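Local coordinates for protein SidF, inhibitor of growth family, member 3 (Legionella pneumophila subsp. pneumophila, PDB 4FYE) that probably hydrolyses the phosphate at position 3 of phosphoinositides such as phosphatidylinositol 3,4,5-trisphosphate, at residues H619-L627 / F719-F727; Q658-W666 / Y675-R684. The protein carries 1 engineered substitution. One frame throughout, in Å; residues are numbered along the deposited sequence.

Following the chain, segment 619-627 leads into helix 626-637. Segment 658-666 lies on helix 652-668, and segment 675-684 carries the short helix 678-681. Segment 719-727 lies in the loop between helices 701-712 and 733-741. Contact 1 closes a long, mostly helical loop between residues 627 and 719. Contact 2 closes a short one between 666 and 675, nested inside the first. The two contacts touch. Lys626 NZ forms a salt bridge to Asp681 OD1 at 2.7 Å, and Ala725 O probably accepts a hydrogen bond from Arg684 N. Together they tie the start of helix 626-637 and the late loop 719-727 to helix 652-668 and its following turn.

Contact 1: residues H619-L627 / F719-F727; sequences HHGKNNFKL and FEIQDKANF
The backbones of 619-627 and 719-727 come nearest at Gly621 and Asp723, with their CA atoms 5.3 Å apart, where the 3-10 turn 621-623 meets the residue just before the 3-10 turn 724-726. One hydrogen bond joins them. Asn726 ND2 donates to Gly621 O at 3.0 Å, with an N-H...O angle of 156°, and the acceptor lies close to the amide plane of Asn726. Gly621 O also accepts from Asn624 N of its own turn. The two donors reach it from opposite faces of the carbonyl plane, so this oxygen is gripped twice. The other end of the Asn726 amide, OD1, accepts from Arg683. Both ends being held fixes the rotation of the group.

Asp723 packs against the same turn. Its CB lies 3.6 Å from Gly621 O, and OD2 comes within 3.4 Å of Lys622 CA. Its other oxygen, OD1, takes the backbone N of Ala725 from above the carboxylate plane at 3.0 Å, closing an Asx turn.

Next to these polar contacts three phenylalanines meet. The CZ edge of Phe625 points at the face of Phe719, CZ to CZ 3.5 Å, with the planes at 81°. Phe727 and Phe625 form a second offset edge-to-face pair, the edge of Phe727 toward Phe625, with Phe727 CZ 3.9 Å from Phe625 CE2. Phe625 is the middle ring. Its CG stands beside the backbone N and opposite the carbonyl carbon (chi1 -73°), which carries the ring across to 719-727. Arg655 of helix 652-668 touches Phe625 and Phe719 and makes a cation-pi contact with Phe727.

The Asx turn shapes the loop before helix 733-741. The Asn726-Gly621 bond and an aromatic cluster join that loop to the start of helix 626-637.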
loop_
_atom_site.group_PDB
_atom_site.type_symbol
_atom_site.label_atom_id
_atom_site.label_comp_id
_atom_site.label_asym_id
_atom_site.label_seq_id
_atom_site.Cartn_x
_atom_site.Cartn_y
_atom_site.Cartn_z
ATOM N N HIS A 619 19.105 -9.078 2.279
ATOM C CA HIS A 619 19.474 -8.225 1.143
ATOM C C HIS A 619 20.129 -8.943 -0.009
ATOM O O HIS A 619 20.446 -8.304 -1.029
ATOM C CB HIS A 619 20.389 -7.113 1.634
ATOM C CG HIS A 619 21.703 -7.618 2.177
ATOM N ND1 HIS A 619 21.906 -7.874 3.509
ATOM C CD2 HIS A 619 22.896 -7.906 1.542
ATOM C CE1 HIS A 619 23.138 -8.313 3.708
ATOM N NE2 HIS A 619 23.751 -8.357 2.497
ATOM N N HIS A 620 20.365 -10.252 0.087
ATOM C CA HIS A 620 20.867 -10.950 -1.108
ATOM C C HIS A 620 19.781 -10.970 -2.148
ATOM O O HIS A 620 18.597 -10.942 -1.808
ATOM C CB HIS A 620 21.330 -12.375 -0.797
ATOM C CG HIS A 620 22.375 -12.457 0.288
ATOM N ND1 HIS A 620 22.736 -13.636 0.866
ATOM C CD2 HIS A 620 23.168 -11.471 0.880
ATOM C CE1 HIS A 620 23.717 -13.414 1.772
ATOM N NE2 HIS A 620 23.976 -12.093 1.795
ATOM N N GLY A 621 20.168 -11.029 -3.419
ATOM C CA GLY A 621 19.254 -10.906 -4.554
ATOM C C GLY A 621 18.142 -11.894 -4.427
ATOM O O GLY A 621 16.976 -11.549 -4.542
ATOM N N LYS A 622 18.512 -13.112 -4.071
ATOM C CA LYS A 622 17.588 -14.230 -4.033
ATOM C C LYS A 622 16.552 -14.121 -2.903
ATOM O O LYS A 622 15.597 -14.895 -2.879
ATOM C CB LYS A 622 18.373 -15.553 -3.939
ATOM C CG LYS A 622 18.832 -15.961 -2.537
ATOM C CD LYS A 622 19.940 -17.019 -2.624
ATOM C CE LYS A 622 20.501 -17.475 -1.274
ATOM N NZ LYS A 622 21.868 -18.046 -1.470
ATOM N N ASN A 623 16.768 -13.193 -1.974
ATOM C CA ASN A 623 15.823 -12.971 -0.857
ATOM C C ASN A 623 15.186 -11.641 -0.892
ATOM O O ASN A 623 14.559 -11.260 0.062
ATOM C CB ASN A 623 16.510 -13.090 0.518
ATOM C CG ASN A 623 17.076 -14.451 0.738
ATOM O OD1 ASN A 623 18.166 -14.608 1.296
ATOM N ND2 ASN A 623 16.365 -15.460 0.252
ATOM N N ASN A 624 15.380 -10.914 -1.976
ATOM C CA ASN A 624 14.880 -9.554 -2.063
ATOM C C ASN A 624 13.482 -9.174 -1.518
ATOM O O ASN A 624 13.325 -8.211 -0.745
ATOM C CB ASN A 624 15.117 -8.975 -3.450
ATOM C CG ASN A 624 15.194 -7.469 -3.454
ATOM O OD1 ASN A 624 15.048 -6.816 -4.529
ATOM N ND2 ASN A 624 15.450 -6.890 -2.307
ATOM N N PHE A 625 12.376 -9.735 -1.814
ATOM C CA PHE A 625 11.408 -8.868 -0.947
ATOM C C PHE A 625 10.963 -9.590 0.327
ATOM O O PHE A 625 9.917 -9.256 0.941
ATOM C CB PHE A 625 10.157 -8.491 -1.773
ATOM C CG PHE A 625 10.392 -7.435 -2.853
ATOM C CD1 PHE A 625 9.691 -6.221 -2.801
ATOM C CD2 PHE A 625 11.333 -7.621 -3.870
ATOM C CE1 PHE A 625 9.835 -5.254 -3.775
ATOM C CE2 PHE A 625 11.502 -6.646 -4.859
ATOM C CZ PHE A 625 10.756 -5.458 -4.825
ATOM N N LYS A 626 11.681 -10.658 0.693
ATOM C CA LYS A 626 11.134 -11.687 1.603
ATOM C C LYS A 626 10.902 -11.175 3.048
ATOM O O LYS A 626 9.913 -11.566 3.702
ATOM C CB LYS A 626 12.039 -12.905 1.675
ATOM C CG LYS A 626 12.322 -13.557 0.354
ATOM C CD LYS A 626 12.657 -15.011 0.611
ATOM C CE LYS A 626 13.078 -15.692 -0.688
ATOM N NZ LYS A 626 13.556 -17.034 -0.245
ATOM N N LEU A 627 11.775 -10.286 3.526
ATOM C CA LEU A 627 11.765 -9.961 4.940
ATOM C C LEU A 627 10.619 -8.992 5.124
ATOM O O LEU A 627 9.799 -9.184 6.028
ATOM C CB LEU A 627 13.105 -9.410 5.448
ATOM C CG LEU A 627 13.135 -8.797 6.871
ATOM C CD1 LEU A 627 12.661 -9.786 7.938
ATOM C CD2 LEU A 627 14.553 -8.286 7.181
ATOM N N PHE A 719 9.751 -0.741 -11.548
ATOM C CA PHE A 719 10.771 -1.388 -10.706
ATOM C C PHE A 719 11.891 -2.147 -11.476
ATOM O O PHE A 719 11.593 -3.003 -12.287
ATOM C CB PHE A 719 10.107 -2.375 -9.758
ATOM C CG PHE A 719 11.106 -3.166 -8.922
ATOM C CD1 PHE A 719 11.949 -2.502 -8.017
ATOM C CD2 PHE A 719 11.228 -4.560 -9.059
ATOM C CE1 PHE A 719 12.865 -3.205 -7.261
ATOM C CE2 PHE A 719 12.132 -5.246 -8.280
ATOM C CZ PHE A 719 12.946 -4.582 -7.389
ATOM N N GLU A 720 13.170 -1.900 -11.180
ATOM C CA GLU A 720 14.212 -2.688 -11.842
ATOM C C GLU A 720 14.433 -3.977 -11.129
ATOM O O GLU A 720 14.975 -3.996 -10.016
ATOM C CB GLU A 720 15.493 -1.935 -11.895
ATOM C CG GLU A 720 15.413 -0.793 -12.875
ATOM C CD GLU A 720 16.605 0.136 -12.757
ATOM O OE1 GLU A 720 16.363 1.353 -12.556
ATOM O OE2 GLU A 720 17.766 -0.358 -12.839
ATOM N N ILE A 721 14.029 -5.074 -11.765
ATOM C CA ILE A 721 14.179 -6.360 -11.133
ATOM C C ILE A 721 15.674 -6.588 -10.820
ATOM O O ILE A 721 16.510 -6.268 -11.652
ATOM C CB ILE A 721 13.544 -7.481 -11.970
ATOM C CG1 ILE A 721 12.010 -7.276 -12.006
ATOM C CG2 ILE A 721 13.869 -8.824 -11.362
ATOM C CD1 ILE A 721 11.292 -7.995 -13.167
ATOM N N GLN A 722 15.980 -7.093 -9.614
ATOM C CA GLN A 722 17.349 -7.273 -9.154
ATOM C C GLN A 722 17.810 -8.670 -9.360
ATOM O O GLN A 722 18.960 -8.869 -9.660
ATOM C CB GLN A 722 17.498 -6.969 -7.660
ATOM C CG GLN A 722 17.397 -5.469 -7.359
ATOM C CD GLN A 722 18.338 -4.629 -8.182
ATOM O OE1 GLN A 722 17.912 -3.940 -9.094
ATOM N NE2 GLN A 722 19.624 -4.688 -7.874
ATOM N N ASP A 723 16.927 -9.634 -9.099
ATOM C CA ASP A 723 17.158 -11.030 -9.411
ATOM C C ASP A 723 15.927 -11.678 -10.153
ATOM O O ASP A 723 14.796 -11.736 -9.606
ATOM C CB ASP A 723 17.497 -11.771 -8.125
ATOM C CG ASP A 723 17.641 -13.250 -8.345
ATOM O OD1 ASP A 723 17.270 -13.715 -9.462
ATOM O OD2 ASP A 723 18.074 -13.964 -7.414
ATOM N N LYS A 724 16.149 -12.153 -11.390
ATOM C CA LYS A 724 15.029 -12.335 -12.341
ATOM C C LYS A 724 14.160 -13.529 -11.851
ATOM O O LYS A 724 12.984 -13.643 -12.137
ATOM C CB LYS A 724 15.501 -12.541 -13.779
ATOM C CG LYS A 724 16.304 -13.811 -13.912
ATOM C CD LYS A 724 16.633 -14.155 -15.355
ATOM C CE LYS A 724 17.147 -15.607 -15.384
ATOM N NZ LYS A 724 17.621 -16.164 -16.680
ATOM N N ALA A 725 14.745 -14.387 -11.034
ATOM C CA ALA A 725 14.030 -15.531 -10.547
ATOM C C ALA A 725 12.972 -15.191 -9.483
ATOM O O ALA A 725 12.128 -16.052 -9.161
ATOM C CB ALA A 725 15.046 -16.520 -10.042
ATOM N N ASN A 726 13.012 -13.942 -8.978
ATOM C CA ASN A 726 11.970 -13.375 -8.084
ATOM C C ASN A 726 10.617 -13.060 -8.683
ATOM O O ASN A 726 9.669 -12.902 -7.899
ATOM C CB ASN A 726 12.447 -12.118 -7.356
ATOM C CG ASN A 726 13.523 -12.423 -6.311
ATOM O OD1 ASN A 726 13.585 -13.540 -5.817
ATOM N ND2 ASN A 726 14.371 -11.420 -5.972
ATOM N N PHE A 727 10.506 -12.970 -10.029
ATOM C CA PHE A 727 9.248 -12.593 -10.642
ATOM C C PHE A 727 8.957 -13.351 -11.941
ATOM O O PHE A 727 9.853 -13.601 -12.761
ATOM C CB PHE A 727 9.260 -11.082 -10.887
ATOM C CG PHE A 727 9.278 -10.268 -9.614
ATOM C CD1 PHE A 727 8.117 -10.001 -8.934
ATOM C CD2 PHE A 727 10.481 -9.753 -9.113
ATOM C CE1 PHE A 727 8.153 -9.255 -7.751
ATOM C CE2 PHE A 727 10.516 -8.992 -7.970
ATOM C CZ PHE A 727 9.343 -8.769 -7.268
#

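Contact 2: residues Q658-W666 / Y675-R684; sequences QKIVGNALW and YTGEFLDHRR
Phe679 and Trp666 both have CG opposite the backbone N, with chi1 -173° and 178°. These torsions send the Phe679 ring from helix 678-681 onto helix 652-668 and stand the Trp666 indole beside it. The Phe679 ring is a knob in a hole made by Lys659, Gly662, Asn663 and Trp666. One face rests on the backbone. Gly662 CA makes a CH-pi contact, 3.6 Å from Phe679 CZ, and Asn663 N lies over the same face toward the rim. The bare CA of Gly662 lets the ring lie this close. Trp666 CB flanks it at 4.0 Å from Phe679 CD2. The indole NE1 passes Glu678 CB at 3.9 Å.

Asn663 turns its OD1 to the edge of the Tyr675 ring, 3.1 Å from CE1. Its ND2 donates to Tyr605 OH. At the other end of the contact, Lys659 CG packs on Leu680 CD2 at 3.7 Å. Lys659 NZ then sits over one face of the Arg684 guanidinium, 3.8 Å from NH1. Arg684 folds back on its own turn. Its NH2 donates to Phe679 O at 2.8 Å and to His682 O at 2.7 Å, both near the guanidinium plane. NH1 forms a salt bridge with Asp697, while Lys659 NZ donates to Asn726 O and makes a cation-pi contact with Phe727.

No hydrogen bond crosses between the two segments. The contact is mainly packing centred on Phe679, whose ring lies between the Gly662 backbone and Arg684 NH1. The two close positive charges are probably made tolerable by the carboxylate, carbonyl and ring around them.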
loop_
_atom_site.group_PDB
_atom_site.type_symbol
_atom_site.label_atom_id
_atom_site.label_comp_id
_atom_site.label_asym_id
_atom_site.label_seq_id
_atom_site.Cartn_x
_atom_site.Cartn_y
_atom_site.Cartn_z
ATOM N N GLN A 658 2.549 -7.214 -4.398
ATOM C CA GLN A 658 2.426 -8.425 -5.210
ATOM C C GLN A 658 2.932 -9.639 -4.427
ATOM O O GLN A 658 2.344 -10.716 -4.471
ATOM C CB GLN A 658 3.281 -8.297 -6.501
ATOM C CG GLN A 658 3.532 -9.638 -7.231
ATOM C CD GLN A 658 4.348 -9.580 -8.593
ATOM O OE1 GLN A 658 4.670 -10.648 -9.175
ATOM N NE2 GLN A 658 4.698 -8.405 -9.069
ATOM N N LYS A 659 4.068 -9.497 -3.759
ATOM C CA LYS A 659 4.589 -10.566 -2.911
ATOM C C LYS A 659 3.596 -10.890 -1.775
ATOM O O LYS A 659 3.330 -12.059 -1.467
ATOM C CB LYS A 659 5.946 -10.092 -2.367
ATOM C CG LYS A 659 7.159 -10.869 -2.829
ATOM C CD LYS A 659 7.468 -10.784 -4.282
ATOM C CE LYS A 659 8.743 -11.569 -4.650
ATOM N NZ LYS A 659 8.566 -12.991 -5.168
ATOM N N ILE A 660 2.973 -9.887 -1.163
ATOM C CA ILE A 660 2.137 -10.188 0.015
ATOM C C ILE A 660 0.825 -10.777 -0.451
ATOM O O ILE A 660 0.335 -11.734 0.152
ATOM C CB ILE A 660 1.831 -8.898 0.792
ATOM C CG1 ILE A 660 3.107 -8.391 1.446
ATOM C CG2 ILE A 660 0.756 -9.120 1.829
ATOM C CD1 ILE A 660 3.104 -6.890 1.617
ATOM N N VAL A 661 0.226 -10.214 -1.517
ATOM C CA VAL A 661 -1.084 -10.682 -1.908
ATOM C C VAL A 661 -0.888 -12.085 -2.461
ATOM O O VAL A 661 -1.686 -12.954 -2.178
ATOM C CB VAL A 661 -1.790 -9.834 -2.999
ATOM C CG1 VAL A 661 -3.262 -10.081 -2.955
ATOM C CG2 VAL A 661 -1.640 -8.385 -2.735
ATOM N N GLY A 662 0.184 -12.317 -3.225
ATOM C CA GLY A 662 0.362 -13.613 -3.891
ATOM C C GLY A 662 0.574 -14.664 -2.799
ATOM O O GLY A 662 0.092 -15.802 -2.871
ATOM N N ASN A 663 1.285 -14.282 -1.750
ATOM C CA ASN A 663 1.545 -15.220 -0.711
ATOM C C ASN A 663 0.304 -15.488 0.076
ATOM O O ASN A 663 0.094 -16.627 0.519
ATOM C CB ASN A 663 2.651 -14.737 0.241
ATOM C CG ASN A 663 2.777 -15.644 1.431
ATOM O OD1 ASN A 663 3.418 -16.697 1.360
ATOM N ND2 ASN A 663 2.077 -15.304 2.499
ATOM N N ALA A 664 -0.515 -14.451 0.283
ATOM C CA ALA A 664 -1.833 -14.664 0.956
ATOM C C ALA A 664 -2.745 -15.648 0.165
ATOM O O ALA A 664 -3.397 -16.557 0.751
ATOM C CB ALA A 664 -2.544 -13.325 1.122
ATOM N N LEU A 665 -2.798 -15.474 -1.166
ATOM C CA LEU A 665 -3.656 -16.324 -1.955
ATOM C C LEU A 665 -3.114 -17.768 -2.031
ATOM O O LEU A 665 -3.838 -18.733 -1.929
ATOM C CB LEU A 665 -3.842 -15.738 -3.322
ATOM C CG LEU A 665 -4.798 -14.536 -3.373
ATOM C CD1 LEU A 665 -4.589 -13.977 -4.750
ATOM C CD2 LEU A 665 -6.286 -14.904 -3.179
ATOM N N TRP A 666 -1.827 -17.908 -2.214
ATOM C CA TRP A 666 -1.267 -19.205 -2.282
ATOM C C TRP A 666 -1.553 -19.969 -0.992
ATOM O O TRP A 666 -1.946 -21.125 -1.009
ATOM C CB TRP A 666 0.230 -19.057 -2.523
ATOM C CG TRP A 666 0.891 -20.388 -2.551
ATOM C CD1 TRP A 666 1.550 -21.040 -1.515
ATOM C CD2 TRP A 666 0.917 -21.289 -3.668
ATOM N NE1 TRP A 666 2.022 -22.243 -1.916
ATOM C CE2 TRP A 666 1.618 -22.495 -3.196
ATOM C CE3 TRP A 666 0.364 -21.271 -4.940
ATOM C CZ2 TRP A 666 1.816 -23.611 -4.024
ATOM C CZ3 TRP A 666 0.550 -22.395 -5.759
ATOM C CH2 TRP A 666 1.270 -23.531 -5.319
ATOM N N TYR A 675 1.335 -21.841 6.140
ATOM C CA TYR A 675 2.378 -21.203 5.351
ATOM C C TYR A 675 3.625 -22.080 5.133
ATOM O O TYR A 675 4.291 -22.411 6.098
ATOM C CB TYR A 675 2.735 -19.866 5.988
ATOM C CG TYR A 675 3.968 -19.239 5.425
ATOM C CD1 TYR A 675 3.907 -18.504 4.221
ATOM C CD2 TYR A 675 5.197 -19.358 6.083
ATOM C CE1 TYR A 675 5.026 -17.927 3.702
ATOM C CE2 TYR A 675 6.345 -18.781 5.546
ATOM C CZ TYR A 675 6.237 -18.066 4.364
ATOM O OH TYR A 675 7.337 -17.486 3.809
ATOM N N THR A 676 3.946 -22.405 3.870
ATOM C CA THR A 676 5.152 -23.204 3.481
ATOM C C THR A 676 6.362 -22.380 3.004
ATOM O O THR A 676 7.484 -22.890 2.931
ATOM C CB THR A 676 4.849 -24.175 2.318
ATOM O OG1 THR A 676 4.514 -23.452 1.094
ATOM C CG2 THR A 676 3.734 -25.109 2.707
ATOM N N GLY A 677 6.155 -21.115 2.668
ATOM C CA GLY A 677 7.233 -20.347 2.028
ATOM C C GLY A 677 7.410 -20.600 0.524
ATOM O O GLY A 677 8.177 -19.905 -0.154
ATOM N N GLU A 678 6.702 -21.575 -0.022
ATOM C CA GLU A 678 6.856 -21.879 -1.438
ATOM C C GLU A 678 6.741 -20.662 -2.370
ATOM O O GLU A 678 7.572 -20.491 -3.264
ATOM C CB GLU A 678 5.850 -22.930 -1.874
ATOM C CG GLU A 678 6.396 -23.928 -2.901
ATOM C CD GLU A 678 5.733 -25.291 -2.774
ATOM O OE1 GLU A 678 4.756 -25.423 -1.972
ATOM O OE2 GLU A 678 6.200 -26.228 -3.480
ATOM N N PHE A 679 5.722 -19.827 -2.142
ATOM C CA PHE A 679 5.427 -18.719 -3.012
ATOM C C PHE A 679 6.610 -17.783 -2.971
ATOM O O PHE A 679 6.923 -17.139 -3.948
ATOM C CB PHE A 679 4.145 -17.962 -2.629
ATOM C CG PHE A 679 3.769 -16.932 -3.635
ATOM C CD1 PHE A 679 4.244 -15.657 -3.535
ATOM C CD2 PHE A 679 3.047 -17.275 -4.734
ATOM C CE1 PHE A 679 3.951 -14.705 -4.478
ATOM C CE2 PHE A 679 2.774 -16.348 -5.699
ATOM C CZ PHE A 679 3.242 -15.057 -5.573
ATOM N N LEU A 680 7.290 -17.694 -1.845
ATOM C CA LEU A 680 8.443 -16.792 -1.827
ATOM C C LEU A 680 9.744 -17.427 -2.327
ATOM O O LEU A 680 10.454 -16.786 -3.069
ATOM C CB LEU A 680 8.615 -16.182 -0.451
ATOM C CG LEU A 680 7.553 -15.215 0.087
ATOM C CD1 LEU A 680 8.061 -14.749 1.460
ATOM C CD2 LEU A 680 7.414 -14.035 -0.901
ATOM N N ASP A 681 10.005 -18.680 -1.968
ATOM C CA ASP A 681 11.279 -19.340 -2.207
ATOM C C ASP A 681 11.360 -19.851 -3.624
ATOM O O ASP A 681 12.460 -19.893 -4.213
ATOM C CB ASP A 681 11.479 -20.508 -1.215
ATOM C CG ASP A 681 11.468 -20.049 0.292
ATOM O OD1 ASP A 681 11.661 -18.821 0.554
ATOM O OD2 ASP A 681 11.285 -20.916 1.210
ATOM N N HIS A 682 10.210 -20.236 -4.184
ATOM C CA HIS A 682 10.183 -20.789 -5.550
ATOM C C HIS A 682 10.910 -19.881 -6.526
ATOM O O HIS A 682 10.680 -18.669 -6.568
ATOM C CB HIS A 682 8.775 -21.166 -6.069
ATOM C CG HIS A 682 8.819 -21.874 -7.420
ATOM N ND1 HIS A 682 8.830 -21.194 -8.621
ATOM C CD2 HIS A 682 8.980 -23.228 -7.739
ATOM C CE1 HIS A 682 8.943 -22.067 -9.633
ATOM N NE2 HIS A 682 9.037 -23.315 -9.101
ATOM N N ARG A 683 11.822 -20.473 -7.285
ATOM C CA ARG A 683 12.639 -19.767 -8.245
ATOM C C ARG A 683 11.915 -19.746 -9.612
ATOM O O ARG A 683 11.842 -20.778 -10.294
ATOM C CB ARG A 683 14.061 -20.454 -8.366
ATOM C CG ARG A 683 14.960 -20.398 -7.101
ATOM C CD ARG A 683 15.194 -18.960 -6.542
ATOM N NE ARG A 683 14.028 -18.313 -5.876
ATOM C CZ ARG A 683 13.881 -16.965 -5.749
ATOM N NH1 ARG A 683 14.791 -16.104 -6.260
ATOM N NH2 ARG A 683 12.824 -16.428 -5.118
ATOM N N ARG A 684 11.417 -18.582 -10.038
ATOM C CA ARG A 684 10.678 -18.540 -11.322
ATOM C C ARG A 684 11.608 -18.819 -12.473
ATOM O O ARG A 684 12.776 -18.408 -12.445
ATOM C CB ARG A 684 9.924 -17.213 -11.524
ATOM C CG ARG A 684 8.555 -17.203 -10.890
ATOM C CD ARG A 684 8.383 -16.175 -9.756
ATOM N NE ARG A 684 8.724 -16.689 -8.440
ATOM C CZ ARG A 684 8.067 -16.479 -7.281
ATOM N NH1 ARG A 684 6.954 -15.787 -7.187
ATOM N NH2 ARG A 684 8.552 -17.043 -6.169
#